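Local coordinates for StAR-related lipid transfer protein 5 (Homo sapiens, PDB 2R55) that probably binds cholesterol or other sterols and may take part in moving sterols or other lipids within the cell, as a START-family protein, at residues M27-A30 / V31-M35; K141-E144 / D145-S149; R213-T216 / R217-N221. All blocks are in the same frame, centred on the assembly; numbering follows the deposited sequence.

Contact 1 (M27-A30 / V31-M35); sequences MSEA and VAEKM
Ala-32 N donates to Ser-28 O, Glu-33 N to Glu-29 O and Lys-34 N to Ala-30 O, the i to i+4 bonds of an alpha helix. This is the middle of helix 21-40, the N-terminal helix of the START domain, which lies against the outside of the curved sheet. The bond from Glu-33 N is 3.0 Å long and nearly straight, 165° at the hydrogen. The turn begins less regularly. Val-31 N sits between Met-27 O and Ser-28 O and makes only weak bonds to both, so Ser-28 O receives two N-H groups, from Val-31 and Ala-32.

The side chains sort by face. Val-31, Ala-32 and Met-35 face the sheet and touch Asn-151 of strand 148-154. Val-31 also meets Pro-173. Its CG1 is anti to the backbone N (chi1 166°). This turns CG2 back along the helix, where it lies 3.2 Å from Met-27 O. Ser-28 is buried too, and its OG bonds to backbone carbonyls one turn earlier, at Ala-24 and Ala-25.

The outer face is charged. Glu-29 and Glu-33 are one turn apart, and their carboxylate planes stand 80° to each other. Their OE2 atoms are 5.2 Å apart and would be expected to repel. Lys-141 NZ forms a salt bridge with Glu-29 OE2 and probably eases that repulsion. Glu-33 CG lies 3.7 Å from Glu-29 O, the oxygen its own N-H uses. Lys-34 runs extended from the helix, and its NZ pairs with Glu-63. Near its root, Lys-34 CB and CG each lie 3.7 Å from Ala-30 O.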
loop_
_atom_site.group_PDB
_atom_site.type_symbol
_atom_site.label_atom_id
_atom_site.label_comp_id
_atom_site.label_asym_id
_atom_site.label_seq_id
_atom_site.Cartn_x
_atom_site.Cartn_y
_atom_site.Cartn_z
ATOM N N MET A 27 -13.633 10.112 -7.301
ATOM C CA MET A 27 -12.177 10.250 -7.295
ATOM C C MET A 27 -11.487 8.987 -6.798
ATOM O O MET A 27 -10.349 8.715 -7.156
ATOM C CB MET A 27 -11.695 11.516 -6.569
ATOM C CG MET A 27 -12.002 11.633 -5.084
ATOM S SD MET A 27 -11.070 13.008 -4.292
ATOM C CE MET A 27 -9.459 12.237 -4.007
ATOM N N SER A 28 -12.193 8.202 -6.003
ATOM C CA SER A 28 -11.693 6.905 -5.587
ATOM C C SER A 28 -11.766 5.886 -6.713
ATOM O O SER A 28 -10.908 5.016 -6.817
ATOM C CB SER A 28 -12.502 6.395 -4.412
ATOM O OG SER A 28 -13.873 6.493 -4.701
ATOM N N GLU A 29 -12.801 5.987 -7.549
ATOM C CA GLU A 29 -12.909 5.149 -8.743
ATOM C C GLU A 29 -11.776 5.405 -9.729
ATOM O O GLU A 29 -11.194 4.460 -10.264
ATOM C CB GLU A 29 -14.261 5.315 -9.426
ATOM C CG GLU A 29 -14.757 4.044 -10.117
ATOM C CD GLU A 29 -15.114 2.919 -9.134
ATOM O OE1 GLU A 29 -15.224 3.180 -7.911
ATOM O OE2 GLU A 29 -15.297 1.767 -9.587
ATOM N N ALA A 30 -11.466 6.679 -9.957
ATOM C CA ALA A 30 -10.260 7.067 -10.690
ATOM C C ALA A 30 -9.000 6.380 -10.162
ATOM O O ALA A 30 -8.121 6.005 -10.932
ATOM C CB ALA A 30 -10.076 8.595 -10.665
ATOM N N VAL A 31 -8.931 6.220 -8.846
ATOM C CA VAL A 31 -7.742 5.672 -8.191
ATOM C C VAL A 31 -7.544 4.215 -8.582
ATOM O O VAL A 31 -6.473 3.844 -9.074
ATOM C CB VAL A 31 -7.816 5.834 -6.662
ATOM C CG1 VAL A 31 -6.763 4.975 -5.969
ATOM C CG2 VAL A 31 -7.666 7.291 -6.291
ATOM N N ALA A 32 -8.584 3.414 -8.376
ATOM C CA ALA A 32 -8.604 2.028 -8.798
ATOM C C ALA A 32 -8.355 1.860 -10.310
ATOM O O ALA A 32 -7.626 0.948 -10.720
ATOM C CB ALA A 32 -9.924 1.389 -8.405
ATOM N N GLU A 33 -8.945 2.729 -11.132
ATOM C CA GLU A 33 -8.672 2.717 -12.584
ATOM C C GLU A 33 -7.172 2.820 -12.883
ATOM O O GLU A 33 -6.652 2.040 -13.685
ATOM C CB GLU A 33 -9.478 3.786 -13.332
ATOM C CG GLU A 33 -10.849 3.282 -13.795
ATOM C CD GLU A 33 -11.924 4.382 -13.859
ATOM O OE1 GLU A 33 -11.576 5.590 -14.028
ATOM O OE2 GLU A 33 -13.121 4.024 -13.732
ATOM N N LYS A 34 -6.481 3.745 -12.200
ATOM C CA LYS A 34 -5.034 3.896 -12.347
ATOM C C LYS A 34 -4.282 2.671 -11.850
ATOM O O LYS A 34 -3.328 2.203 -12.459
ATOM C CB LYS A 34 -4.550 5.147 -11.613
ATOM C CG LYS A 34 -4.739 6.411 -12.436
ATOM C CD LYS A 34 -4.620 7.618 -11.555
ATOM C CE LYS A 34 -4.829 8.897 -12.323
ATOM N NZ LYS A 34 -4.553 10.005 -11.384
ATOM N N MET A 35 -4.736 2.156 -10.725
ATOM C CA MET A 35 -4.177 0.962 -10.172
ATOM C C MET A 35 -4.300 -0.193 -11.154
ATOM O O MET A 35 -3.334 -0.901 -11.409
ATOM C CB MET A 35 -4.852 0.677 -8.849
ATOM C CG MET A 35 -4.228 1.461 -7.715
ATOM S SD MET A 35 -2.676 0.715 -7.191
ATOM C CE MET A 35 -3.263 -0.782 -6.420
#

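Contact 2 (K141-E144 / D145-S149); sequences KRYE and DGTIS
Tyr-143 N donates to Thr-147 O at 2.8 Å and almost straight, 177° at the hydrogen. The same carbonyl oxygen also lies near Arg-142 CA in a CH-O contact. Beside it, Tyr-143 CB packs on Thr-147 CB at 4.0 Å. The Tyr-143 ring runs back along the strands, with CG anti to its carbonyl carbon (chi1 -68°). Its CE2 edge meets Ser-149 OG, which lies in the ring plane 3.7 Å away. With an alanine in place of Tyr-143, Ser-149 OG would probably lose the ring edge beside it and Thr-147 CG2 its neighbour CD2.

These residues close the beta hairpin of strands 132-142 and 148-154. A type I turn runs from Tyr-143 to Gly-146, with a weak bond from Gly-146 N to Tyr-143 O. Asp-145 OD2 accepts a weak bond from Thr-147 N; its bond with Thr-147 OG1 is modelled too short to be relied on. Farther along, Ser-149 N bonds to Lys-141 O at 3.0 Å. Ser-149 OG makes a weak bond to that oxygen and a further one to Asn-151. On the other face, Ile-148 CG2 lies over the Arg-142 guanidinium, and Ile-148 packs on Leu-79 and Trp-83 of helix 79-86.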
loop_
_atom_site.group_PDB
_atom_site.type_symbol
_atom_site.label_atom_id
_atom_site.label_comp_id
_atom_site.label_asym_id
_atom_site.label_seq_id
_atom_site.Cartn_x
_atom_site.Cartn_y
_atom_site.Cartn_z
ATOM N N LYS A 141 -12.303 -2.668 -4.001
ATOM C CA LYS A 141 -13.064 -3.009 -5.187
ATOM C C LYS A 141 -12.730 -4.439 -5.539
ATOM O O LYS A 141 -11.569 -4.844 -5.437
ATOM C CB LYS A 141 -12.703 -2.085 -6.347
ATOM C CG LYS A 141 -13.673 -2.128 -7.545
ATOM C CD LYS A 141 -13.249 -1.126 -8.621
ATOM C CE LYS A 141 -14.110 -1.222 -9.879
ATOM N NZ LYS A 141 -13.566 -0.342 -10.966
ATOM N N ARG A 142 -13.750 -5.184 -5.963
ATOM C CA ARG A 142 -13.636 -6.613 -6.203
ATOM C C ARG A 142 -13.834 -6.904 -7.681
ATOM O O ARG A 142 -14.737 -6.352 -8.314
ATOM C CB ARG A 142 -14.691 -7.346 -5.374
ATOM C CG ARG A 142 -14.826 -6.735 -3.993
ATOM C CD ARG A 142 -16.054 -7.148 -3.239
ATOM N NE ARG A 142 -15.700 -7.220 -1.829
ATOM C CZ ARG A 142 -15.337 -8.341 -1.211
ATOM N NH1 ARG A 142 -15.307 -9.496 -1.875
ATOM N NH2 ARG A 142 -15.013 -8.307 0.074
ATOM N N TYR A 143 -12.992 -7.776 -8.229
ATOM C CA TYR A 143 -13.015 -8.056 -9.661
ATOM C C TYR A 143 -13.708 -9.377 -10.026
ATOM O O TYR A 143 -14.089 -10.173 -9.165
ATOM C CB TYR A 143 -11.611 -7.907 -10.278
ATOM C CG TYR A 143 -11.148 -6.458 -10.280
ATOM C CD1 TYR A 143 -11.375 -5.636 -11.381
ATOM C CD2 TYR A 143 -10.528 -5.899 -9.153
ATOM C CE1 TYR A 143 -10.978 -4.313 -11.384
ATOM C CE2 TYR A 143 -10.133 -4.570 -9.134
ATOM C CZ TYR A 143 -10.358 -3.780 -10.254
ATOM O OH TYR A 143 -9.970 -2.461 -10.239
ATOM N N GLU A 144 -13.879 -9.591 -11.317
ATOM C CA GLU A 144 -14.679 -10.705 -11.803
ATOM C C GLU A 144 -13.980 -12.045 -11.630
ATOM O O GLU A 144 -14.642 -13.076 -11.528
ATOM C CB GLU A 144 -15.029 -10.481 -13.267
ATOM C CG GLU A 144 -15.855 -9.224 -13.522
ATOM C CD GLU A 144 -17.340 -9.461 -13.321
ATOM O OE1 GLU A 144 -18.060 -9.610 -14.338
ATOM O OE2 GLU A 144 -17.781 -9.516 -12.148
ATOM N N ASP A 145 -12.646 -12.018 -11.590
ATOM C CA ASP A 145 -11.860 -13.241 -11.477
ATOM C C ASP A 145 -11.782 -13.735 -10.034
ATOM O O ASP A 145 -11.384 -14.877 -9.785
ATOM C CB ASP A 145 -10.461 -13.046 -12.066
ATOM C CG ASP A 145 -9.625 -12.043 -11.285
ATOM O OD1 ASP A 145 -9.817 -10.815 -11.445
ATOM O OD2 ASP A 145 -8.741 -12.490 -10.525
ATOM N N GLY A 146 -12.178 -12.867 -9.101
ATOM C CA GLY A 146 -12.084 -13.140 -7.677
ATOM C C GLY A 146 -11.140 -12.169 -6.987
ATOM O O GLY A 146 -11.215 -11.967 -5.769
ATOM N N THR A 147 -10.246 -11.576 -7.775
ATOM C CA THR A 147 -9.319 -10.578 -7.286
ATOM C C THR A 147 -10.036 -9.587 -6.376
ATOM O O THR A 147 -11.118 -9.090 -6.703
ATOM C CB THR A 147 -8.602 -9.841 -8.453
ATOM O OG1 THR A 147 -7.797 -10.773 -9.182
ATOM C CG2 THR A 147 -7.697 -8.747 -7.944
ATOM N N ILE A 148 -9.438 -9.353 -5.209
ATOM C CA ILE A 148 -9.872 -8.313 -4.299
ATOM C C ILE A 148 -8.709 -7.322 -4.283
ATOM O O ILE A 148 -7.545 -7.730 -4.247
ATOM C CB ILE A 148 -10.168 -8.873 -2.883
ATOM C CG1 ILE A 148 -10.921 -10.209 -2.968
ATOM C CG2 ILE A 148 -10.996 -7.880 -2.072
ATOM C CD1 ILE A 148 -11.054 -10.967 -1.657
ATOM N N SER A 149 -9.011 -6.027 -4.336
ATOM C CA SER A 149 -7.955 -5.016 -4.369
ATOM C C SER A 149 -8.170 -3.873 -3.383
ATOM O O SER A 149 -9.305 -3.598 -2.962
ATOM C CB SER A 149 -7.791 -4.447 -5.778
ATOM O OG SER A 149 -8.659 -3.346 -5.981
#

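Contact 3 (R213-T216 / R217-N221); sequences RSMT and RFYAN
Arg-217 comes first, and its N-H bonds to Arg-213 O at 3.1 Å. Thr-216 OG1 donates to the same oxygen at 3.0 Å, and both donors come from one face of the carbonyl plane. The hydroxyl is above that plane, well away from the C=O direction (111°). It is put there by its place between the backbone N and the carbonyl carbon (chi1 63°). The Thr-216 hydroxyl also bonds to Arg-49. The Arg-217 chain bends so that CD passes 3.3 Å from Arg-213 O.

Phe-218 N donates to Ser-214 O at 3.0 Å, the next bond of this alpha-helical turn. Its ring turns inward, edge-to-face with Phe-194.

Tyr-219 N bonds to Met-215 O, and CD1 of its ring lies 3.3 Å from that oxygen, in the ring plane. The Met-215 and Tyr-219 side chains run alongside each other. Met-215 SD is 3.9 Å from Tyr-219 CE1, at the ring edge, a Met-aromatic contact. Tyr-219 OH bonds to Leu-190 O.

Ala-220 N closes the series on Thr-216 O. In START domains the long C-terminal helix, here 204-227, covers the lipid cavity. Met-215, Phe-218 and Tyr-219 pack it on the sheet. On the outer side Arg-213 NH1 and Arg-217 NH2 come within 4.8 Å; the strain of like charges is probably eased by a long, weak ion pair of Arg-217 with Glu-99.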
loop_
_atom_site.group_PDB
_atom_site.type_symbol
_atom_site.label_atom_id
_atom_site.label_comp_id
_atom_site.label_asym_id
_atom_site.label_seq_id
_atom_site.Cartn_x
_atom_site.Cartn_y
_atom_site.Cartn_z
ATOM N N ARG A 213 13.784 -1.889 -0.351
ATOM C CA ARG A 213 13.959 -2.677 0.859
ATOM C C ARG A 213 12.679 -2.757 1.664
ATOM O O ARG A 213 12.401 -3.769 2.304
ATOM C CB ARG A 213 15.051 -2.061 1.731
ATOM C CG ARG A 213 16.450 -2.111 1.130
ATOM C CD ARG A 213 17.520 -2.485 2.200
ATOM N NE ARG A 213 17.670 -1.460 3.235
ATOM C CZ ARG A 213 18.364 -1.613 4.367
ATOM N NH1 ARG A 213 18.999 -2.758 4.644
ATOM N NH2 ARG A 213 18.427 -0.608 5.236
ATOM N N SER A 214 11.901 -1.684 1.617
ATOM C CA SER A 214 10.646 -1.602 2.345
ATOM C C SER A 214 9.666 -2.634 1.783
ATOM O O SER A 214 8.970 -3.308 2.541
ATOM C CB SER A 214 10.076 -0.179 2.244
ATOM O OG SER A 214 9.031 0.048 3.175
ATOM N N MET A 215 9.653 -2.775 0.456
ATOM C CA MET A 215 8.788 -3.752 -0.228
ATOM C C MET A 215 9.155 -5.224 0.032
ATOM O O MET A 215 8.277 -6.041 0.283
ATOM C CB MET A 215 8.758 -3.466 -1.730
ATOM C CG MET A 215 7.756 -4.299 -2.531
ATOM S SD MET A 215 6.077 -3.645 -2.503
ATOM C CE MET A 215 6.219 -2.240 -3.588
ATOM N N THR A 216 10.444 -5.558 -0.040
ATOM C CA THR A 216 10.908 -6.934 0.221
ATOM C C THR A 216 10.667 -7.387 1.675
ATOM O O THR A 216 10.393 -8.565 1.931
ATOM C CB THR A 216 12.398 -7.111 -0.089
ATOM O OG1 THR A 216 13.169 -6.272 0.786
ATOM C CG2 THR A 216 12.687 -6.770 -1.544
ATOM N N ARG A 217 10.768 -6.434 2.598
ATOM C CA ARG A 217 10.449 -6.632 4.008
ATOM C C ARG A 217 8.950 -6.758 4.246
ATOM O O ARG A 217 8.509 -7.501 5.131
ATOM C CB ARG A 217 10.997 -5.455 4.840
ATOM C CG ARG A 217 12.345 -5.716 5.473
ATOM C CD ARG A 217 13.255 -4.483 5.425
ATOM N NE ARG A 217 14.284 -4.541 6.475
ATOM C CZ ARG A 217 15.332 -5.368 6.470
ATOM N NH1 ARG A 217 15.531 -6.219 5.456
ATOM N NH2 ARG A 217 16.183 -5.347 7.485
ATOM N N PHE A 218 8.175 -5.999 3.471
ATOM C CA PHE A 218 6.717 -6.033 3.541
ATOM C C PHE A 218 6.217 -7.463 3.261
ATOM O O PHE A 218 5.423 -8.024 4.029
ATOM C CB PHE A 218 6.142 -5.004 2.572
ATOM C CG PHE A 218 4.651 -5.095 2.363
ATOM C CD1 PHE A 218 3.769 -4.419 3.202
ATOM C CD2 PHE A 218 4.128 -5.807 1.281
ATOM C CE1 PHE A 218 2.378 -4.485 2.970
ATOM C CE2 PHE A 218 2.753 -5.884 1.069
ATOM C CZ PHE A 218 1.878 -5.222 1.910
ATOM N N TYR A 219 6.732 -8.064 2.190
ATOM C CA TYR A 219 6.334 -9.415 1.804
ATOM C C TYR A 219 6.870 -10.445 2.770
ATOM O O TYR A 219 6.160 -11.396 3.120
ATOM C CB TYR A 219 6.773 -9.751 0.370
ATOM C CG TYR A 219 5.856 -9.216 -0.700
ATOM C CD1 TYR A 219 5.868 -7.862 -1.048
ATOM C CD2 TYR A 219 4.988 -10.070 -1.384
ATOM C CE1 TYR A 219 5.034 -7.379 -2.023
ATOM C CE2 TYR A 219 4.154 -9.592 -2.370
ATOM C CZ TYR A 219 4.180 -8.246 -2.689
ATOM O OH TYR A 219 3.336 -7.775 -3.675
ATOM N N ALA A 220 8.122 -10.276 3.178
ATOM C CA ALA A 220 8.682 -11.133 4.218
ATOM C C ALA A 220 7.740 -11.168 5.430
ATOM O O ALA A 220 7.384 -12.240 5.902
ATOM C CB ALA A 220 10.083 -10.677 4.610
ATOM N N ASN A 221 7.304 -9.997 5.895
ATOM C CA ASN A 221 6.394 -9.887 7.049
ATOM C C ASN A 221 5.045 -10.516 6.775
ATOM O O ASN A 221 4.581 -11.360 7.536
ATOM C CB ASN A 221 6.173 -8.419 7.449
ATOM C CG ASN A 221 7.312 -7.842 8.259
ATOM O OD1 ASN A 221 8.213 -8.557 8.708
ATOM N ND2 ASN A 221 7.274 -6.525 8.458
#

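Contacts 1 and 3 are short pieces of the two long helices, their centres about 25 Å apart on opposite sides of the chain's centre. Contact 2 is the tip of a hairpin in the sheet between them, and each contact is partly buried. Contacts 1 and 2 touch, through the salt bridge of Glu-29 with Lys-141 and the packing of Ala-32 on the same lysine. Contact 3 touches neither. Segment 27-35 turns small, aliphatic and methionine side chains to the sheet; 213-221 adds aromatic rings. Their outward charges also differ, glutamates and a lysine in contact 1, arginines in contact 3. Contact 2 relies mainly on backbone and hydroxyl bonds.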